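Succinate-semialdehyde dehydrogenase (Streptococcus pyogenes MGAS1882, PDB 4YWU) probably catalyses the NAD(P)+-dependent oxidation of succinate semialdehyde to succinate. Local coordinates at residues A[72-77]-A[132-137]; A[128-133]-A[204-209]. One frame throughout, in Å; residues are numbered along the deposited sequence.

Interaction 1 of 2, residues A[72-77]-A[132-137]. With SSN (4-oxobutanoic acid), chain C.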
ATOM      1  N   LYS A  72      33.542   7.040  -6.545  1.00 27.05           N
ATOM      2  CA  LYS A  72      34.261   7.685  -5.457  1.00 28.60           C
ATOM      3  C   LYS A  72      33.432   7.695  -4.175  1.00 30.12           C
ATOM      4  O   LYS A  72      33.976   7.755  -3.068  1.00 30.40           O
ATOM      5  CB  LYS A  72      34.623   9.116  -5.846  1.00 27.29           C
ATOM      6  CG  LYS A  72      35.618   9.206  -6.979  1.00 28.75           C
ATOM      7  CD  LYS A  72      36.960   8.605  -6.590  1.00 30.88           C
ATOM      8  CE  LYS A  72      37.948   8.665  -7.751  1.00 32.66           C
ATOM      9  NZ  LYS A  72      38.127  10.060  -8.240  1.00 34.08           N
ATOM     10  N   ASP A  73      32.112   7.642  -4.328  1.00 30.31           N
ATOM     11  CA  ASP A  73      31.224   7.649  -3.178  1.00 29.34           C
ATOM     12  C   ASP A  73      31.177   6.286  -2.505  1.00 28.89           C
ATOM     13  O   ASP A  73      31.554   6.162  -1.341  1.00 28.85           O
ATOM     14  CB  ASP A  73      29.812   8.091  -3.595  1.00 29.18           C
ATOM     15  CG  ASP A  73      29.487   9.526  -3.160  1.00 30.38           C
ATOM     16  OD1 ASP A  73      30.416  10.275  -2.783  1.00 29.31           O
ATOM     17  OD2 ASP A  73      28.294   9.909  -3.205  1.00 28.91           O
ATOM     18  N   MET A  74      30.730   5.262  -3.229  1.00 28.26           N
ATOM     19  CA  MET A  74      30.638   3.929  -2.637  1.00 28.20           C
ATOM     20  C   MET A  74      31.558   2.872  -3.246  1.00 27.76           C
ATOM     21  O   MET A  74      31.396   1.675  -2.996  1.00 26.75           O
ATOM     22  CB  MET A  74      29.176   3.449  -2.627  1.00 27.51           C
ATOM     23  CG  MET A  74      28.377   3.715  -3.894  1.00 25.95           C
ATOM     24  SD  MET A  74      28.789   2.623  -5.269  1.00 27.64           S
ATOM     25  CE  MET A  74      28.008   1.074  -4.721  1.00 26.26           C
ATOM     26  N   GLY A  75      32.522   3.331  -4.040  1.00 27.79           N
ATOM     27  CA  GLY A  75      33.519   2.456  -4.643  1.00 27.35           C
ATOM     28  C   GLY A  75      33.222   1.420  -5.718  1.00 27.76           C
ATOM     29  O   GLY A  75      34.043   0.522  -5.923  1.00 26.98           O
ATOM     30  N   LYS A  76      32.099   1.523  -6.426  1.00 28.11           N
ATOM     31  CA  LYS A  76      31.804   0.524  -7.452  1.00 28.13           C
ATOM     32  C   LYS A  76      32.628   0.716  -8.717  1.00 27.80           C
ATOM     33  O   LYS A  76      33.175   1.791  -8.965  1.00 27.35           O
ATOM     34  CB  LYS A  76      30.320   0.530  -7.820  1.00 29.03           C
ATOM     35  CG  LYS A  76      29.890   1.623  -8.805  1.00 28.33           C
ATOM     36  CD  LYS A  76      28.461   1.375  -9.288  1.00 25.98           C
ATOM     37  CE  LYS A  76      27.522   1.135  -8.106  1.00 23.82           C
ATOM     38  NZ  LYS A  76      26.156   0.733  -8.508  1.00 19.97           N
ATOM     39  N   LEU A  77      32.722  -0.340  -9.515  1.00 28.51           N
ATOM     40  CA  LEU A  77      33.477  -0.264 -10.752  1.00 27.97           C
ATOM     41  C   LEU A  77      32.890   0.855 -11.576  1.00 28.15           C
ATOM     42  O   LEU A  77      31.674   0.988 -11.686  1.00 28.34           O
ATOM     43  CB  LEU A  77      33.382  -1.571 -11.535  1.00 27.71           C
ATOM     44  CG  LEU A  77      33.950  -2.822 -10.864  1.00 28.52           C
ATOM     45  CD1 LEU A  77      33.821  -4.008 -11.814  1.00 26.54           C
ATOM     46  CD2 LEU A  77      35.407  -2.584 -10.484  1.00 27.04           C
ATOM     47  N   ASN A 132      23.854   1.108  -2.501  1.00 25.82           N
ATOM     48  CA  ASN A 132      24.289   0.174  -3.537  1.00 26.57           C
ATOM     49  C   ASN A 132      24.026   0.615  -4.988  1.00 27.09           C
ATOM     50  O   ASN A 132      24.663   0.115  -5.915  1.00 27.91           O
ATOM     51  CB  ASN A 132      23.712  -1.223  -3.267  1.00 28.62           C
ATOM     52  CG  ASN A 132      22.219  -1.299  -3.489  1.00 30.37           C
ATOM     53  OD1 ASN A 132      21.468  -0.401  -3.100  1.00 32.50           O
ATOM     54  ND2 ASN A 132      21.776  -2.391  -4.101  1.00 29.48           N
ATOM     55  N   PHE A 133      23.104   1.552  -5.179  1.00 26.87           N
ATOM     56  CA  PHE A 133      22.780   2.085  -6.505  1.00 25.76           C
ATOM     57  C   PHE A 133      22.346   3.529  -6.308  1.00 26.20           C
ATOM     58  O   PHE A 133      21.178   3.874  -6.464  1.00 24.98           O
ATOM     59  CB  PHE A 133      21.657   1.283  -7.161  1.00 23.93           C
ATOM     60  CG  PHE A 133      22.096  -0.052  -7.678  1.00 23.33           C
ATOM     61  CD1 PHE A 133      22.916  -0.141  -8.794  1.00 23.89           C
ATOM     62  CD2 PHE A 133      21.701  -1.226  -7.041  1.00 24.66           C
ATOM     63  CE1 PHE A 133      23.340  -1.380  -9.275  1.00 24.49           C
ATOM     64  CE2 PHE A 133      22.119  -2.473  -7.510  1.00 23.59           C
ATOM     65  CZ  PHE A 133      22.940  -2.550  -8.628  1.00 25.02           C
ATOM     66  N   PRO A 134      23.306   4.397  -5.973  1.00 27.98           N
ATOM     67  CA  PRO A 134      23.106   5.827  -5.725  1.00 29.00           C
ATOM     68  C   PRO A 134      22.093   6.519  -6.628  1.00 29.32           C
ATOM     69  O   PRO A 134      21.155   7.150  -6.142  1.00 31.83           O
ATOM     70  CB  PRO A 134      24.509   6.398  -5.883  1.00 29.62           C
ATOM     71  CG  PRO A 134      25.365   5.280  -5.376  1.00 28.94           C
ATOM     72  CD  PRO A 134      24.744   4.077  -6.037  1.00 26.20           C
ATOM     73  N   TYR A 135      22.280   6.407  -7.937  1.00 27.90           N
ATOM     74  CA  TYR A 135      21.378   7.059  -8.880  1.00 26.04           C
ATOM     75  C   TYR A 135      20.136   6.251  -9.225  1.00 24.03           C
ATOM     76  O   TYR A 135      19.025   6.764  -9.167  1.00 24.56           O
ATOM     77  CB  TYR A 135      22.147   7.443 -10.151  1.00 27.04           C
ATOM     78  CG  TYR A 135      22.738   8.834 -10.070  1.00 31.38           C
ATOM     79  CD1 TYR A 135      23.497   9.228  -8.965  1.00 32.69           C
ATOM     80  CD2 TYR A 135      22.497   9.776 -11.066  1.00 32.90           C
ATOM     81  CE1 TYR A 135      23.996  10.526  -8.852  1.00 34.73           C
ATOM     82  CE2 TYR A 135      22.991  11.078 -10.965  1.00 35.25           C
ATOM     83  CZ  TYR A 135      23.738  11.448  -9.854  1.00 36.06           C
ATOM     84  OH  TYR A 135      24.216  12.742  -9.744  1.00 37.53           O
ATOM     85  N   TYR A 136      20.326   4.988  -9.580  1.00 23.60           N
ATOM     86  CA  TYR A 136      19.222   4.106  -9.935  1.00 23.27           C
ATOM     87  C   TYR A 136      18.129   4.124  -8.861  1.00 22.96           C
ATOM     88  O   TYR A 136      16.949   4.290  -9.170  1.00 22.00           O
ATOM     89  CB  TYR A 136      19.758   2.683 -10.129  1.00 24.43           C
ATOM     90  CG  TYR A 136      18.691   1.621 -10.180  1.00 27.05           C
ATOM     91  CD1 TYR A 136      17.825   1.525 -11.270  1.00 28.54           C
ATOM     92  CD2 TYR A 136      18.526   0.725  -9.120  1.00 28.60           C
ATOM     93  CE1 TYR A 136      16.816   0.565 -11.304  1.00 28.88           C
ATOM     94  CE2 TYR A 136      17.519  -0.238  -9.141  1.00 30.11           C
ATOM     95  CZ  TYR A 136      16.666  -0.311 -10.235  1.00 30.11           C
ATOM     96  OH  TYR A 136      15.649  -1.239 -10.250  1.00 29.83           O
ATOM     97  N   GLN A 137      18.530   3.967  -7.601  1.00 22.37           N
ATOM     98  CA  GLN A 137      17.581   3.963  -6.493  1.00 22.42           C
ATOM     99  C   GLN A 137      16.726   5.221  -6.504  1.00 22.29           C
ATOM    100  O   GLN A 137      15.509   5.146  -6.356  1.00 24.25           O
ATOM    101  CB  GLN A 137      18.313   3.854  -5.143  1.00 23.20           C
ATOM    102  CG  GLN A 137      19.062   2.528  -4.904  1.00 24.22           C
ATOM    103  CD  GLN A 137      18.143   1.307  -4.905  1.00 25.03           C
ATOM    104  OE1 GLN A 137      16.917   1.432  -4.973  1.00 25.68           O
ATOM    105  NE2 GLN A 137      18.737   0.122  -4.823  1.00 23.07           N
TER
HETATM  106  C1  SSN C 501      18.925  -3.852  -5.662  1.00 58.86           C
HETATM  107  O1  SSN C 501      18.732  -4.668  -6.613  1.00 57.81           O
HETATM  108  C2  SSN C 501      17.983  -2.688  -5.398  1.00 59.42           C
HETATM  109  O2  SSN C 501      19.914  -3.999  -4.912  1.00 58.07           O
HETATM  110  C3  SSN C 501      17.342  -2.785  -4.018  1.00 58.65           C
HETATM  111  C4  SSN C 501      15.829  -2.869  -4.195  1.00 58.61           C
HETATM  112  O4  SSN C 501      15.112  -3.578  -3.495  1.00 57.54           O
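The Pro-Trp-Asn-Phe-Pro sequence of aldehyde dehydrogenases, here Pro130 to Pro134, meets Met74 and Lys76 around the C-terminal end of helix 63-74, where Asn132 reaches from the motif to the bound 4-oxobutanoic acid. Lys76 donates from NZ to the backbone O of Asn132 across 3.1 Å. NZ stands 24° out of that carbonyl plane, and the same oxygen also accepts from Asn258. A lysine suits this buried place because its chain, bent only at chi3 (50°), is long enough to bring NZ to 3.4 Å from Phe133 CD1, obliquely to the ring, while Glu84 of helix 78-102 forms a salt bridge with NZ. Glu84 also accepts a hydrogen bond from Tyr136 N in the first turn of helix 134-148, tying the lysine and that helix to one carboxylate. Met74 packs alongside: its CG lies 3.7 Å from CG of Pro134, and bends at chi2 and chi3 curl its CE round to 3.7 Å from Asn132 O. A flexible thioether can follow the rigid proline ring in this way, and Pro134 suits the beginning of helix 134-148, where a backbone N-H has no partner within the helix. Between Met74 and Lys76, Gly75 turns the chain out of the helix with positive phi.

On the far side of this packing, Asn132 ND2 makes a short but bent, weak hydrogen bond to carboxylate oxygen O2 of the ligand (2.6 Å, 128°). Cys263 N binds the ligand too, so the carboxylate, not the aldehyde, sits at a place consistent with the family's oxyanion hole. Gln137 NE2 donates to Asn132 OD1 at 3.3 Å, which would help to keep ND2 turned toward the ligand. Asn132 is therefore held through both its carbonyls, and the ammonium group beside its backbone O would probably stabilise partial negative charge there.

Interaction 2 of 2, residues A[128-133]-A[204-209]. With SSN (4-oxobutanoic acid), chain C.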
ATOM      1  N   VAL A 128      13.604   7.365   0.997  1.00 23.24           N
ATOM      2  CA  VAL A 128      14.808   6.980   1.715  1.00 24.07           C
ATOM      3  C   VAL A 128      15.473   5.928   0.841  1.00 26.02           C
ATOM      4  O   VAL A 128      14.949   4.820   0.677  1.00 26.35           O
ATOM      5  CB  VAL A 128      14.465   6.386   3.082  1.00 22.99           C
ATOM      6  CG1 VAL A 128      15.736   5.995   3.815  1.00 22.22           C
ATOM      7  CG2 VAL A 128      13.682   7.401   3.884  1.00 22.87           C
ATOM      8  N   GLU A 129      16.620   6.281   0.275  1.00 26.64           N
ATOM      9  CA  GLU A 129      17.317   5.380  -0.622  1.00 29.00           C
ATOM     10  C   GLU A 129      18.670   4.896  -0.114  1.00 29.96           C
ATOM     11  O   GLU A 129      19.341   5.587   0.654  1.00 33.12           O
ATOM     12  CB  GLU A 129      17.461   6.055  -1.989  1.00 32.23           C
ATOM     13  CG  GLU A 129      16.123   6.462  -2.621  1.00 35.02           C
ATOM     14  CD  GLU A 129      15.092   5.326  -2.595  1.00 40.22           C
ATOM     15  OE1 GLU A 129      15.472   4.173  -2.889  1.00 43.44           O
ATOM     16  OE2 GLU A 129      13.900   5.573  -2.292  1.00 40.90           O
ATOM     17  N   PRO A 130      19.080   3.682  -0.526  1.00 29.55           N
ATOM     18  CA  PRO A 130      20.352   3.070  -0.128  1.00 29.58           C
ATOM     19  C   PRO A 130      21.545   3.455  -1.005  1.00 29.00           C
ATOM     20  O   PRO A 130      21.401   4.151  -2.007  1.00 29.38           O
ATOM     21  CB  PRO A 130      20.040   1.588  -0.208  1.00 29.87           C
ATOM     22  CG  PRO A 130      19.194   1.535  -1.437  1.00 30.15           C
ATOM     23  CD  PRO A 130      18.239   2.702  -1.234  1.00 28.21           C
ATOM     24  N   TRP A 131      22.721   2.967  -0.633  1.00 28.51           N
ATOM     25  CA  TRP A 131      23.937   3.284  -1.364  1.00 27.85           C
ATOM     26  C   TRP A 131      24.360   2.334  -2.482  1.00 27.01           C
ATOM     27  O   TRP A 131      25.150   2.721  -3.338  1.00 27.47           O
ATOM     28  CB  TRP A 131      25.106   3.421  -0.383  1.00 26.58           C
ATOM     29  CG  TRP A 131      25.231   2.248   0.541  1.00 26.08           C
ATOM     30  CD1 TRP A 131      24.769   2.159   1.825  1.00 24.93           C
ATOM     31  CD2 TRP A 131      25.799   0.973   0.231  1.00 24.91           C
ATOM     32  NE1 TRP A 131      25.011   0.908   2.331  1.00 23.15           N
ATOM     33  CE2 TRP A 131      25.641   0.157   1.374  1.00 24.73           C
ATOM     34  CE3 TRP A 131      26.424   0.437  -0.903  1.00 24.77           C
ATOM     35  CZ2 TRP A 131      26.086  -1.170   1.417  1.00 25.99           C
ATOM     36  CZ3 TRP A 131      26.867  -0.885  -0.862  1.00 25.36           C
ATOM     37  CH2 TRP A 131      26.695  -1.672   0.292  1.00 25.15           C
ATOM     38  N   ASN A 132      23.854   1.108  -2.501  1.00 25.82           N
ATOM     39  CA  ASN A 132      24.289   0.174  -3.537  1.00 26.57           C
ATOM     40  C   ASN A 132      24.026   0.615  -4.988  1.00 27.09           C
ATOM     41  O   ASN A 132      24.663   0.115  -5.915  1.00 27.91           O
ATOM     42  CB  ASN A 132      23.712  -1.223  -3.267  1.00 28.62           C
ATOM     43  CG  ASN A 132      22.219  -1.299  -3.489  1.00 30.37           C
ATOM     44  OD1 ASN A 132      21.468  -0.401  -3.100  1.00 32.50           O
ATOM     45  ND2 ASN A 132      21.776  -2.391  -4.101  1.00 29.48           N
ATOM     46  N   PHE A 133      23.104   1.552  -5.179  1.00 26.87           N
ATOM     47  CA  PHE A 133      22.780   2.085  -6.505  1.00 25.76           C
ATOM     48  C   PHE A 133      22.346   3.529  -6.308  1.00 26.20           C
ATOM     49  O   PHE A 133      21.178   3.874  -6.464  1.00 24.98           O
ATOM     50  CB  PHE A 133      21.657   1.283  -7.161  1.00 23.93           C
ATOM     51  CG  PHE A 133      22.096  -0.052  -7.678  1.00 23.33           C
ATOM     52  CD1 PHE A 133      22.916  -0.141  -8.794  1.00 23.89           C
ATOM     53  CD2 PHE A 133      21.701  -1.226  -7.041  1.00 24.66           C
ATOM     54  CE1 PHE A 133      23.340  -1.380  -9.275  1.00 24.49           C
ATOM     55  CE2 PHE A 133      22.119  -2.473  -7.510  1.00 23.59           C
ATOM     56  CZ  PHE A 133      22.940  -2.550  -8.628  1.00 25.02           C
ATOM     57  N   CYS A 204       8.369   6.103   0.523  1.00 26.84           N
ATOM     58  CA  CYS A 204       8.870   4.954  -0.228  1.00 27.02           C
ATOM     59  C   CYS A 204      10.319   4.747   0.225  1.00 26.34           C
ATOM     60  O   CYS A 204      11.204   5.573  -0.038  1.00 25.91           O
ATOM     61  CB  CYS A 204       8.797   5.189  -1.745  1.00 26.86           C
ATOM     62  SG  CYS A 204       9.621   6.684  -2.352  1.00 33.83           S
ATOM     63  N   LEU A 205      10.556   3.648   0.929  1.00 24.63           N
ATOM     64  CA  LEU A 205      11.886   3.369   1.420  1.00 23.87           C
ATOM     65  C   LEU A 205      12.526   2.139   0.804  1.00 23.13           C
ATOM     66  O   LEU A 205      11.847   1.168   0.468  1.00 22.74           O
ATOM     67  CB  LEU A 205      11.850   3.225   2.943  1.00 23.43           C
ATOM     68  CG  LEU A 205      13.157   2.865   3.658  1.00 21.81           C
ATOM     69  CD1 LEU A 205      13.085   3.336   5.094  1.00 23.19           C
ATOM     70  CD2 LEU A 205      13.406   1.361   3.591  1.00 20.15           C
ATOM     71  N   THR A 206      13.842   2.204   0.648  1.00 22.37           N
ATOM     72  CA  THR A 206      14.618   1.096   0.118  1.00 25.02           C
ATOM     73  C   THR A 206      15.850   0.993   1.010  1.00 26.49           C
ATOM     74  O   THR A 206      16.618   1.946   1.117  1.00 26.85           O
ATOM     75  CB  THR A 206      15.056   1.342  -1.342  1.00 24.93           C
ATOM     76  OG1 THR A 206      13.907   1.634  -2.147  1.00 27.21           O
ATOM     77  CG2 THR A 206      15.732   0.103  -1.909  1.00 23.66           C
ATOM     78  N   GLY A 207      16.016  -0.149   1.672  1.00 28.59           N
ATOM     79  CA  GLY A 207      17.155  -0.333   2.554  1.00 31.46           C
ATOM     80  C   GLY A 207      17.102  -1.610   3.373  1.00 33.71           C
ATOM     81  O   GLY A 207      16.676  -2.657   2.884  1.00 32.95           O
ATOM     82  N   SER A 208      17.532  -1.520   4.628  1.00 36.55           N
ATOM     83  CA  SER A 208      17.552  -2.673   5.535  1.00 39.85           C
ATOM     84  C   SER A 208      16.212  -2.906   6.232  1.00 39.33           C
ATOM     85  O   SER A 208      15.287  -2.117   6.097  1.00 39.74           O
ATOM     86  CB  SER A 208      18.635  -2.472   6.597  1.00 42.24           C
ATOM     87  OG  SER A 208      18.342  -1.334   7.401  1.00 44.90           O
ATOM     88  N   GLU A 209      16.122  -3.995   6.985  1.00 40.50           N
ATOM     89  CA  GLU A 209      14.895  -4.316   7.704  1.00 42.63           C
ATOM     90  C   GLU A 209      14.745  -3.404   8.906  1.00 42.63           C
ATOM     91  O   GLU A 209      13.659  -2.909   9.188  1.00 42.75           O
ATOM     92  CB  GLU A 209      14.913  -5.756   8.210  1.00 46.77           C
ATOM     93  CG  GLU A 209      14.899  -6.842   7.152  1.00 51.85           C
ATOM     94  CD  GLU A 209      14.674  -8.214   7.774  1.00 56.61           C
ATOM     95  OE1 GLU A 209      13.573  -8.440   8.330  1.00 58.03           O
ATOM     96  OE2 GLU A 209      15.598  -9.057   7.719  1.00 58.45           O
TER
HETATM   97  C1  SSN C 501      18.925  -3.852  -5.662  1.00 58.86           C
HETATM   98  O1  SSN C 501      18.732  -4.668  -6.613  1.00 57.81           O
HETATM   99  C2  SSN C 501      17.983  -2.688  -5.398  1.00 59.42           C
HETATM  100  O2  SSN C 501      19.914  -3.999  -4.912  1.00 58.07           O
HETATM  101  C3  SSN C 501      17.342  -2.785  -4.018  1.00 58.65           C
HETATM  102  C4  SSN C 501      15.829  -2.869  -4.195  1.00 58.61           C
HETATM  103  O4  SSN C 501      15.112  -3.578  -3.495  1.00 57.54           O
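At the C-terminal edge of the mainly parallel, Rossmann-type sheet, where such folds place their ligand sites, Val128 pairs with Leu205 and the chain then opens around the bound 4-oxobutanoic acid. Val128 N donates to Cys204 O (3.2 Å, 162° at the hydrogen) and Val128 O accepts from Thr206 N at 2.8 Å, so that one residue bonds to the neighbours on both sides of its partner, the regular parallel pattern. Beside the backbone, the two branched side chains lie together on one face of the sheet, with Val128 CB 3.8 Å from Leu205 CG; compact apolar residues suit so close a spacing. Strands 124-128 and 200-206 are adjacent, and strand 225-229 pairs with Leu205 from the other side, putting this contact in the middle of the sheet of the probable dinucleotide-binding domain.

Past the bridge the two segments stay in touch through side chains. Glu129 bends at chi2 (-49°) and brings OE1 back to the hydroxyl of Thr206, which donates to it over 3.1 Å on the syn side of the carboxylate. A beta-branched threonine serves two ends here: OG1 holds the acid, while CG2 faces the ligand, 3.8 Å from its C4. Pro130 lies against the same residue, its CD 3.0 Å from Thr206 O and 3.5 Å from Thr206 CB. Having no N-H, the proline leaves that carbonyl without a bond from it, and the strand pairing stops there. Gly207 follows in an extended backbone conformation readily open to a residue lacking a side chain, and its CA comes 4.4 Å from Pro130 CB.

Overall arrangement
Following the chain, helix 63-74 ends in the first segment of interaction 1. The 54 residues after it, mostly helix 78-102 and several strands, lead back until 132-137 closes the loop. Interaction 2 starts from 128-133, so the two share Asn132 and Phe133 and their loops overlap at that motif, neither lying within the other. A second excursion of 70 residues, through helix 134-148 and strand 152-155, returns at 204-209. Interaction 1 thus ties the end of helix 63-74 to the start of helix 134-148, whereas interaction 2 joins two neighbouring strands. Their centres are 12 Å apart, and Gln137 packs against Pro130 and Thr206 between them, beside the ligand both contacts touch.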